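PDB 2PX7: 2-C-methyl-D-erythritol 4-phosphate cytidylyltransferase from Thermus thermophilus HB8, which probably catalyses the transfer of a cytidylyl group from CTP to 2-C-methyl-D-erythritol 4-phosphate, a step of isoprenoid biosynthesis that releases diphosphate. Local coordinates for residues Q171-H182 and D194-Y204. Numbering follows the deposited sequence.
Sequences QGFFTALLREAH and DDAQLVQALGY
His182, on helix 175-188, meets Asp195 at the start of helix 195-201: NE2 of the imidazole donates to Asp195 OD1 over 2.7 Å, close to the ring plane and nearly in line with the C-O bond of the carboxylate. CD1 of Leu198 sits over the centre of one imidazole face, a CH-pi contact of 3.6 Å to the ring centroid. OD2 of the same aspartate has a long, weak ion pair with Arg93. The extended side chain of Gln171 bridges the first turn of helix 195-201. Its OE1 accepts from Ala196 N (3.1 Å) in the carbonyl plane, while NE2 donates almost straight to Asp194 OD2, coming from above a carboxylate plane turned 67° from the amide. Asp194 is the N-cap: OD1 takes Gln197 N and Gln197 NE2 from opposite faces of its plane, and OD2 also meets Tyr155 of the second subunit. The 175-182 part of helix 175-188 crosses helix 195-201 at 79°, just after strand 165-174 of the mixed sheet, as in the Rossmann-like fold of nucleotidyltransferases. Between them, CG2 of Val199 lies against Phe173 CE1 (3.7 Å) and Leu178 CD1. Ala181 CB fits beside Leu198 and Val199, where Ala181 CA and Val199 CA are 5.0 Å apart. CD2 of Leu177 lies squarely over the Tyr204 ring, 3.5 Å from the centroid, the side chain swung away from the main-chain N (chi1 173°); the phenol OH hydrogen-bonds Ser134 O. Gly203, with positive phi, makes a Schellman motif. Leu202 CD1 rests 3.5 Å from Ala181 N and also touches Glu180 CB. One water donates to both Ala181 O and Leu198 O.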
ATOM      1  N   GLN A 171       5.144 -16.003   4.866  1.00 25.53           N
ATOM      2  CA  GLN A 171       5.400 -16.117   6.303  1.00 24.27           C
ATOM      3  C   GLN A 171       6.103 -17.446   6.596  1.00 24.75           C
ATOM      4  O   GLN A 171       5.700 -18.493   6.075  1.00 25.23           O
ATOM      5  CB  GLN A 171       4.090 -15.975   7.091  1.00 24.82           C
ATOM      6  CG  GLN A 171       3.256 -14.746   6.658  1.00 21.87           C
ATOM      7  CD  GLN A 171       2.156 -14.388   7.605  1.00 23.62           C
ATOM      8  OE1 GLN A 171       1.769 -15.175   8.493  1.00 20.84           O
ATOM      9  NE2 GLN A 171       1.659 -13.157   7.467  1.00 22.17           N
ATOM     10  N   GLY A 172       7.151 -17.404   7.421  1.00 24.45           N
ATOM     11  CA  GLY A 172       8.037 -18.550   7.625  1.00 23.73           C
ATOM     12  C   GLY A 172       7.926 -19.089   9.035  1.00 24.18           C
ATOM     13  O   GLY A 172       7.830 -18.333   9.978  1.00 23.69           O
ATOM     14  N   PHE A 173       7.926 -20.409   9.180  1.00 24.19           N
ATOM     15  CA  PHE A 173       7.743 -21.024  10.500  1.00 24.68           C
ATOM     16  C   PHE A 173       8.506 -22.328  10.561  1.00 24.90           C
ATOM     17  O   PHE A 173       8.710 -22.966   9.519  1.00 24.95           O
ATOM     18  CB  PHE A 173       6.245 -21.309  10.766  1.00 24.08           C
ATOM     19  CG  PHE A 173       5.356 -20.091  10.644  1.00 22.39           C
ATOM     20  CD1 PHE A 173       5.220 -19.204  11.705  1.00 23.69           C
ATOM     21  CD2 PHE A 173       4.654 -19.847   9.480  1.00 22.00           C
ATOM     22  CE1 PHE A 173       4.410 -18.052  11.595  1.00 21.85           C
ATOM     23  CE2 PHE A 173       3.842 -18.714   9.347  1.00 22.26           C
ATOM     24  CZ  PHE A 173       3.733 -17.805  10.413  1.00 21.55           C
ATOM     25  N   PHE A 174       8.913 -22.733  11.767  1.00 24.43           N
ATOM     26  CA  PHE A 174       9.172 -24.162  12.002  1.00 24.50           C
ATOM     27  C   PHE A 174       7.858 -24.898  11.702  1.00 24.67           C
ATOM     28  O   PHE A 174       6.796 -24.517  12.196  1.00 24.69           O
ATOM     29  CB  PHE A 174       9.607 -24.442  13.450  1.00 24.61           C
ATOM     30  CG  PHE A 174      10.895 -23.746  13.864  1.00 25.35           C
ATOM     31  CD1 PHE A 174      11.904 -23.467  12.926  1.00 27.28           C
ATOM     32  CD2 PHE A 174      11.119 -23.408  15.197  1.00 24.92           C
ATOM     33  CE1 PHE A 174      13.092 -22.848  13.320  1.00 26.06           C
ATOM     34  CE2 PHE A 174      12.305 -22.765  15.598  1.00 22.29           C
ATOM     35  CZ  PHE A 174      13.287 -22.501  14.660  1.00 24.89           C
ATOM     36  N   THR A 175       7.924 -25.942  10.882  1.00 25.04           N
ATOM     37  CA  THR A 175       6.735 -26.743  10.508  1.00 24.33           C
ATOM     38  C   THR A 175       5.994 -27.279  11.740  1.00 24.83           C
ATOM     39  O   THR A 175       4.766 -27.196  11.817  1.00 24.91           O
ATOM     40  CB  THR A 175       7.152 -27.905   9.593  1.00 24.15           C
ATOM     41  OG1 THR A 175       7.988 -27.381   8.552  1.00 24.31           O
ATOM     42  CG2 THR A 175       5.934 -28.597   8.975  1.00 22.88           C
ATOM     43  N   ALA A 176       6.750 -27.789  12.699  1.00 25.21           N
ATOM     44  CA  ALA A 176       6.200 -28.313  13.957  1.00 26.67           C
ATOM     45  C   ALA A 176       5.437 -27.249  14.759  1.00 26.87           C
ATOM     46  O   ALA A 176       4.445 -27.539  15.432  1.00 27.80           O
ATOM     47  CB  ALA A 176       7.319 -28.873  14.805  1.00 26.14           C
ATOM     48  N   LEU A 177       5.916 -26.011  14.700  1.00 26.97           N
ATOM     49  CA  LEU A 177       5.262 -24.935  15.418  1.00 26.00           C
ATOM     50  C   LEU A 177       3.931 -24.586  14.743  1.00 25.74           C
ATOM     51  O   LEU A 177       2.918 -24.425  15.413  1.00 25.37           O
ATOM     52  CB  LEU A 177       6.183 -23.710  15.502  1.00 25.40           C
ATOM     53  CG  LEU A 177       5.572 -22.434  16.079  1.00 25.10           C
ATOM     54  CD1 LEU A 177       5.180 -22.597  17.580  1.00 23.20           C
ATOM     55  CD2 LEU A 177       6.545 -21.290  15.881  1.00 25.27           C
ATOM     56  N   LEU A 178       3.941 -24.465  13.418  1.00 25.07           N
ATOM     57  CA  LEU A 178       2.708 -24.168  12.692  1.00 25.11           C
ATOM     58  C   LEU A 178       1.644 -25.287  12.849  1.00 25.54           C
ATOM     59  O   LEU A 178       0.444 -25.015  12.931  1.00 25.27           O
ATOM     60  CB  LEU A 178       2.995 -23.832  11.211  1.00 24.92           C
ATOM     61  CG  LEU A 178       1.801 -23.215  10.454  1.00 25.11           C
ATOM     62  CD1 LEU A 178       1.331 -21.906  11.148  1.00 24.32           C
ATOM     63  CD2 LEU A 178       2.117 -22.964   8.980  1.00 23.98           C
ATOM     64  N   ARG A 179       2.094 -26.537  12.901  1.00 26.18           N
ATOM     65  CA  ARG A 179       1.207 -27.648  13.270  1.00 27.28           C
ATOM     66  C   ARG A 179       0.594 -27.444  14.667  1.00 26.86           C
ATOM     67  O   ARG A 179      -0.612 -27.498  14.794  1.00 27.34           O
ATOM     68  CB  ARG A 179       1.896 -29.013  13.064  1.00 27.66           C
ATOM     69  CG  ARG A 179       2.323 -29.186  11.587  1.00 30.15           C
ATOM     70  CD  ARG A 179       2.205 -30.595  11.018  1.00 36.20           C
ATOM     71  NE  ARG A 179       3.504 -31.234  10.939  1.00 38.22           N
ATOM     72  CZ  ARG A 179       4.090 -31.727   9.842  1.00 36.54           C
ATOM     73  NH1 ARG A 179       3.513 -31.723   8.654  1.00 35.93           N
ATOM     74  NH2 ARG A 179       5.288 -32.258   9.963  1.00 35.27           N
ATOM     75  N   GLU A 180       1.403 -27.152  15.688  1.00 26.50           N
ATOM     76  CA  GLU A 180       0.849 -26.828  17.012  1.00 27.42           C
ATOM     77  C   GLU A 180      -0.179 -25.702  16.956  1.00 26.95           C
ATOM     78  O   GLU A 180      -1.219 -25.772  17.610  1.00 26.70           O
ATOM     79  CB  GLU A 180       1.932 -26.430  18.022  1.00 27.60           C
ATOM     80  CG  GLU A 180       2.892 -27.530  18.427  1.00 31.26           C
ATOM     81  CD  GLU A 180       2.238 -28.640  19.264  1.00 34.55           C
ATOM     82  OE1 GLU A 180       1.239 -28.381  19.975  1.00 36.36           O
ATOM     83  OE2 GLU A 180       2.752 -29.772  19.221  1.00 35.30           O
ATOM     84  N   ALA A 181       0.137 -24.653  16.195  1.00 27.05           N
ATOM     85  CA  ALA A 181      -0.751 -23.502  16.041  1.00 27.15           C
ATOM     86  C   ALA A 181      -2.098 -23.892  15.413  1.00 27.36           C
ATOM     87  O   ALA A 181      -3.164 -23.486  15.894  1.00 27.04           O
ATOM     88  CB  ALA A 181      -0.065 -22.419  15.218  1.00 26.50           C
ATOM     89  N   HIS A 182      -2.041 -24.648  14.326  1.00 27.15           N
ATOM     90  CA  HIS A 182      -3.249 -25.112  13.677  1.00 28.26           C
ATOM     91  C   HIS A 182      -4.053 -26.100  14.554  1.00 29.15           C
ATOM     92  O   HIS A 182      -5.274 -26.051  14.546  1.00 29.53           O
ATOM     93  CB  HIS A 182      -2.949 -25.679  12.280  1.00 27.67           C
ATOM     94  CG  HIS A 182      -2.888 -24.629  11.209  1.00 27.56           C
ATOM     95  ND1 HIS A 182      -3.979 -24.280  10.445  1.00 25.22           N
ATOM     96  CD2 HIS A 182      -1.871 -23.829  10.803  1.00 25.63           C
ATOM     97  CE1 HIS A 182      -3.633 -23.328   9.596  1.00 26.52           C
ATOM     98  NE2 HIS A 182      -2.357 -23.034   9.795  1.00 26.69           N
ATOM     99  N   ASP A 194      -4.223 -14.723   8.883  1.00 27.87           N
ATOM    100  CA  ASP A 194      -2.929 -15.291   8.532  1.00 26.81           C
ATOM    101  C   ASP A 194      -2.461 -16.314   9.551  1.00 25.88           C
ATOM    102  O   ASP A 194      -3.108 -16.521  10.583  1.00 24.62           O
ATOM    103  CB  ASP A 194      -1.866 -14.199   8.233  1.00 26.50           C
ATOM    104  CG  ASP A 194      -1.434 -13.415   9.463  1.00 26.34           C
ATOM    105  OD1 ASP A 194      -1.835 -13.782  10.575  1.00 27.80           O
ATOM    106  OD2 ASP A 194      -0.679 -12.408   9.322  1.00 27.43           O
ATOM    107  N   ASP A 195      -1.347 -16.965   9.232  1.00 24.87           N
ATOM    108  CA  ASP A 195      -0.774 -17.979  10.091  1.00 24.90           C
ATOM    109  C   ASP A 195      -0.067 -17.370  11.290  1.00 24.55           C
ATOM    110  O   ASP A 195      -0.068 -17.954  12.356  1.00 24.22           O
ATOM    111  CB  ASP A 195       0.186 -18.869   9.290  1.00 25.39           C
ATOM    112  CG  ASP A 195      -0.556 -19.806   8.346  1.00 26.48           C
ATOM    113  OD1 ASP A 195      -1.272 -20.731   8.830  1.00 28.79           O
ATOM    114  OD2 ASP A 195      -0.443 -19.593   7.121  1.00 27.83           O
ATOM    115  N   ALA A 196       0.531 -16.183  11.126  1.00 24.23           N
ATOM    116  CA  ALA A 196       1.188 -15.519  12.267  1.00 23.42           C
ATOM    117  C   ALA A 196       0.238 -15.348  13.446  1.00 22.94           C
ATOM    118  O   ALA A 196       0.633 -15.505  14.587  1.00 22.89           O
ATOM    119  CB  ALA A 196       1.737 -14.168  11.847  1.00 23.85           C
ATOM    120  N   GLN A 197      -1.020 -15.016  13.178  1.00 23.38           N
ATOM    121  CA  GLN A 197      -1.990 -14.852  14.275  1.00 23.41           C
ATOM    122  C   GLN A 197      -2.296 -16.122  15.042  1.00 23.64           C
ATOM    123  O   GLN A 197      -2.590 -16.064  16.234  1.00 24.37           O
ATOM    124  CB  GLN A 197      -3.276 -14.234  13.756  1.00 23.75           C
ATOM    125  CG  GLN A 197      -3.122 -12.749  13.439  1.00 23.58           C
ATOM    126  CD  GLN A 197      -4.237 -12.277  12.560  1.00 25.58           C
ATOM    127  OE1 GLN A 197      -5.304 -11.879  13.045  1.00 27.27           O
ATOM    128  NE2 GLN A 197      -4.035 -12.388  11.251  1.00 22.06           N
ATOM    129  N   LEU A 198      -2.239 -17.271  14.361  1.00 23.70           N
ATOM    130  CA  LEU A 198      -2.451 -18.582  15.018  1.00 23.90           C
ATOM    131  C   LEU A 198      -1.271 -18.924  15.925  1.00 24.05           C
ATOM    132  O   LEU A 198      -1.443 -19.484  16.998  1.00 24.13           O
ATOM    133  CB  LEU A 198      -2.602 -19.681  13.965  1.00 23.61           C
ATOM    134  CG  LEU A 198      -3.714 -19.542  12.913  1.00 24.25           C
ATOM    135  CD1 LEU A 198      -3.808 -20.825  12.113  1.00 24.36           C
ATOM    136  CD2 LEU A 198      -5.068 -19.172  13.531  1.00 22.53           C
ATOM    137  N   VAL A 199      -0.066 -18.595  15.468  1.00 24.06           N
ATOM    138  CA  VAL A 199       1.146 -18.854  16.228  1.00 24.81           C
ATOM    139  C   VAL A 199       1.194 -17.952  17.488  1.00 25.68           C
ATOM    140  O   VAL A 199       1.556 -18.399  18.575  1.00 25.07           O
ATOM    141  CB  VAL A 199       2.429 -18.681  15.319  1.00 25.15           C
ATOM    142  CG1 VAL A 199       3.722 -18.740  16.153  1.00 24.72           C
ATOM    143  CG2 VAL A 199       2.464 -19.754  14.227  1.00 22.19           C
ATOM    144  N   GLN A 200       0.825 -16.685  17.308  1.00 26.75           N
ATOM    145  CA  GLN A 200       0.657 -15.719  18.398  1.00 28.33           C
ATOM    146  C   GLN A 200      -0.297 -16.231  19.496  1.00 28.31           C
ATOM    147  O   GLN A 200      -0.018 -16.067  20.679  1.00 28.15           O
ATOM    148  CB  GLN A 200       0.180 -14.386  17.793  1.00 27.83           C
ATOM    149  CG  GLN A 200       0.039 -13.203  18.736  1.00 30.87           C
ATOM    150  CD  GLN A 200      -0.358 -11.959  17.959  1.00 31.64           C
ATOM    151  OE1 GLN A 200      -1.221 -12.008  17.068  1.00 36.09           O
ATOM    152  NE2 GLN A 200       0.286 -10.856  18.262  1.00 29.99           N
ATOM    153  N   ALA A 201      -1.391 -16.890  19.112  1.00 28.86           N
ATOM    154  CA  ALA A 201      -2.352 -17.430  20.087  1.00 29.40           C
ATOM    155  C   ALA A 201      -1.769 -18.547  20.964  1.00 30.37           C
ATOM    156  O   ALA A 201      -2.269 -18.823  22.053  1.00 30.87           O
ATOM    157  CB  ALA A 201      -3.642 -17.879  19.383  1.00 29.54           C
ATOM    158  N   LEU A 202      -0.667 -19.151  20.517  1.00 30.81           N
ATOM    159  CA  LEU A 202       0.068 -20.115  21.346  1.00 31.16           C
ATOM    160  C   LEU A 202       0.897 -19.467  22.449  1.00 31.16           C
ATOM    161  O   LEU A 202       1.259 -20.112  23.420  1.00 32.44           O
ATOM    162  CB  LEU A 202       0.983 -20.986  20.466  1.00 31.28           C
ATOM    163  CG  LEU A 202       0.399 -22.157  19.677  1.00 30.08           C
ATOM    164  CD1 LEU A 202       1.519 -22.808  18.855  1.00 28.62           C
ATOM    165  CD2 LEU A 202      -0.241 -23.218  20.589  1.00 30.77           C
ATOM    166  N   GLY A 203       1.206 -18.188  22.307  1.00 31.10           N
ATOM    167  CA  GLY A 203       2.130 -17.548  23.213  1.00 30.08           C
ATOM    168  C   GLY A 203       3.519 -17.506  22.596  1.00 29.49           C
ATOM    169  O   GLY A 203       4.484 -17.182  23.287  1.00 29.03           O
ATOM    170  N   TYR A 204       3.625 -17.842  21.309  1.00 28.26           N
ATOM    171  CA  TYR A 204       4.927 -17.861  20.625  1.00 27.43           C
ATOM    172  C   TYR A 204       5.231 -16.503  19.934  1.00 27.68           C
ATOM    173  O   TYR A 204       4.401 -15.992  19.173  1.00 26.76           O
ATOM    174  CB  TYR A 204       5.015 -19.002  19.604  1.00 25.94           C
ATOM    175  CG  TYR A 204       6.448 -19.343  19.171  1.00 25.30           C
ATOM    176  CD1 TYR A 204       7.145 -20.388  19.772  1.00 21.17           C
ATOM    177  CD2 TYR A 204       7.098 -18.609  18.168  1.00 23.60           C
ATOM    178  CE1 TYR A 204       8.448 -20.705  19.399  1.00 23.03           C
ATOM    179  CE2 TYR A 204       8.416 -18.913  17.783  1.00 23.11           C
ATOM    180  CZ  TYR A 204       9.075 -19.964  18.410  1.00 24.97           C
ATOM    181  OH  TYR A 204      10.345 -20.296  18.060  1.00 23.54           O
TER
HETATM  182  O   HOH W   1      -3.631 -21.116  17.330  1.00 26.04           O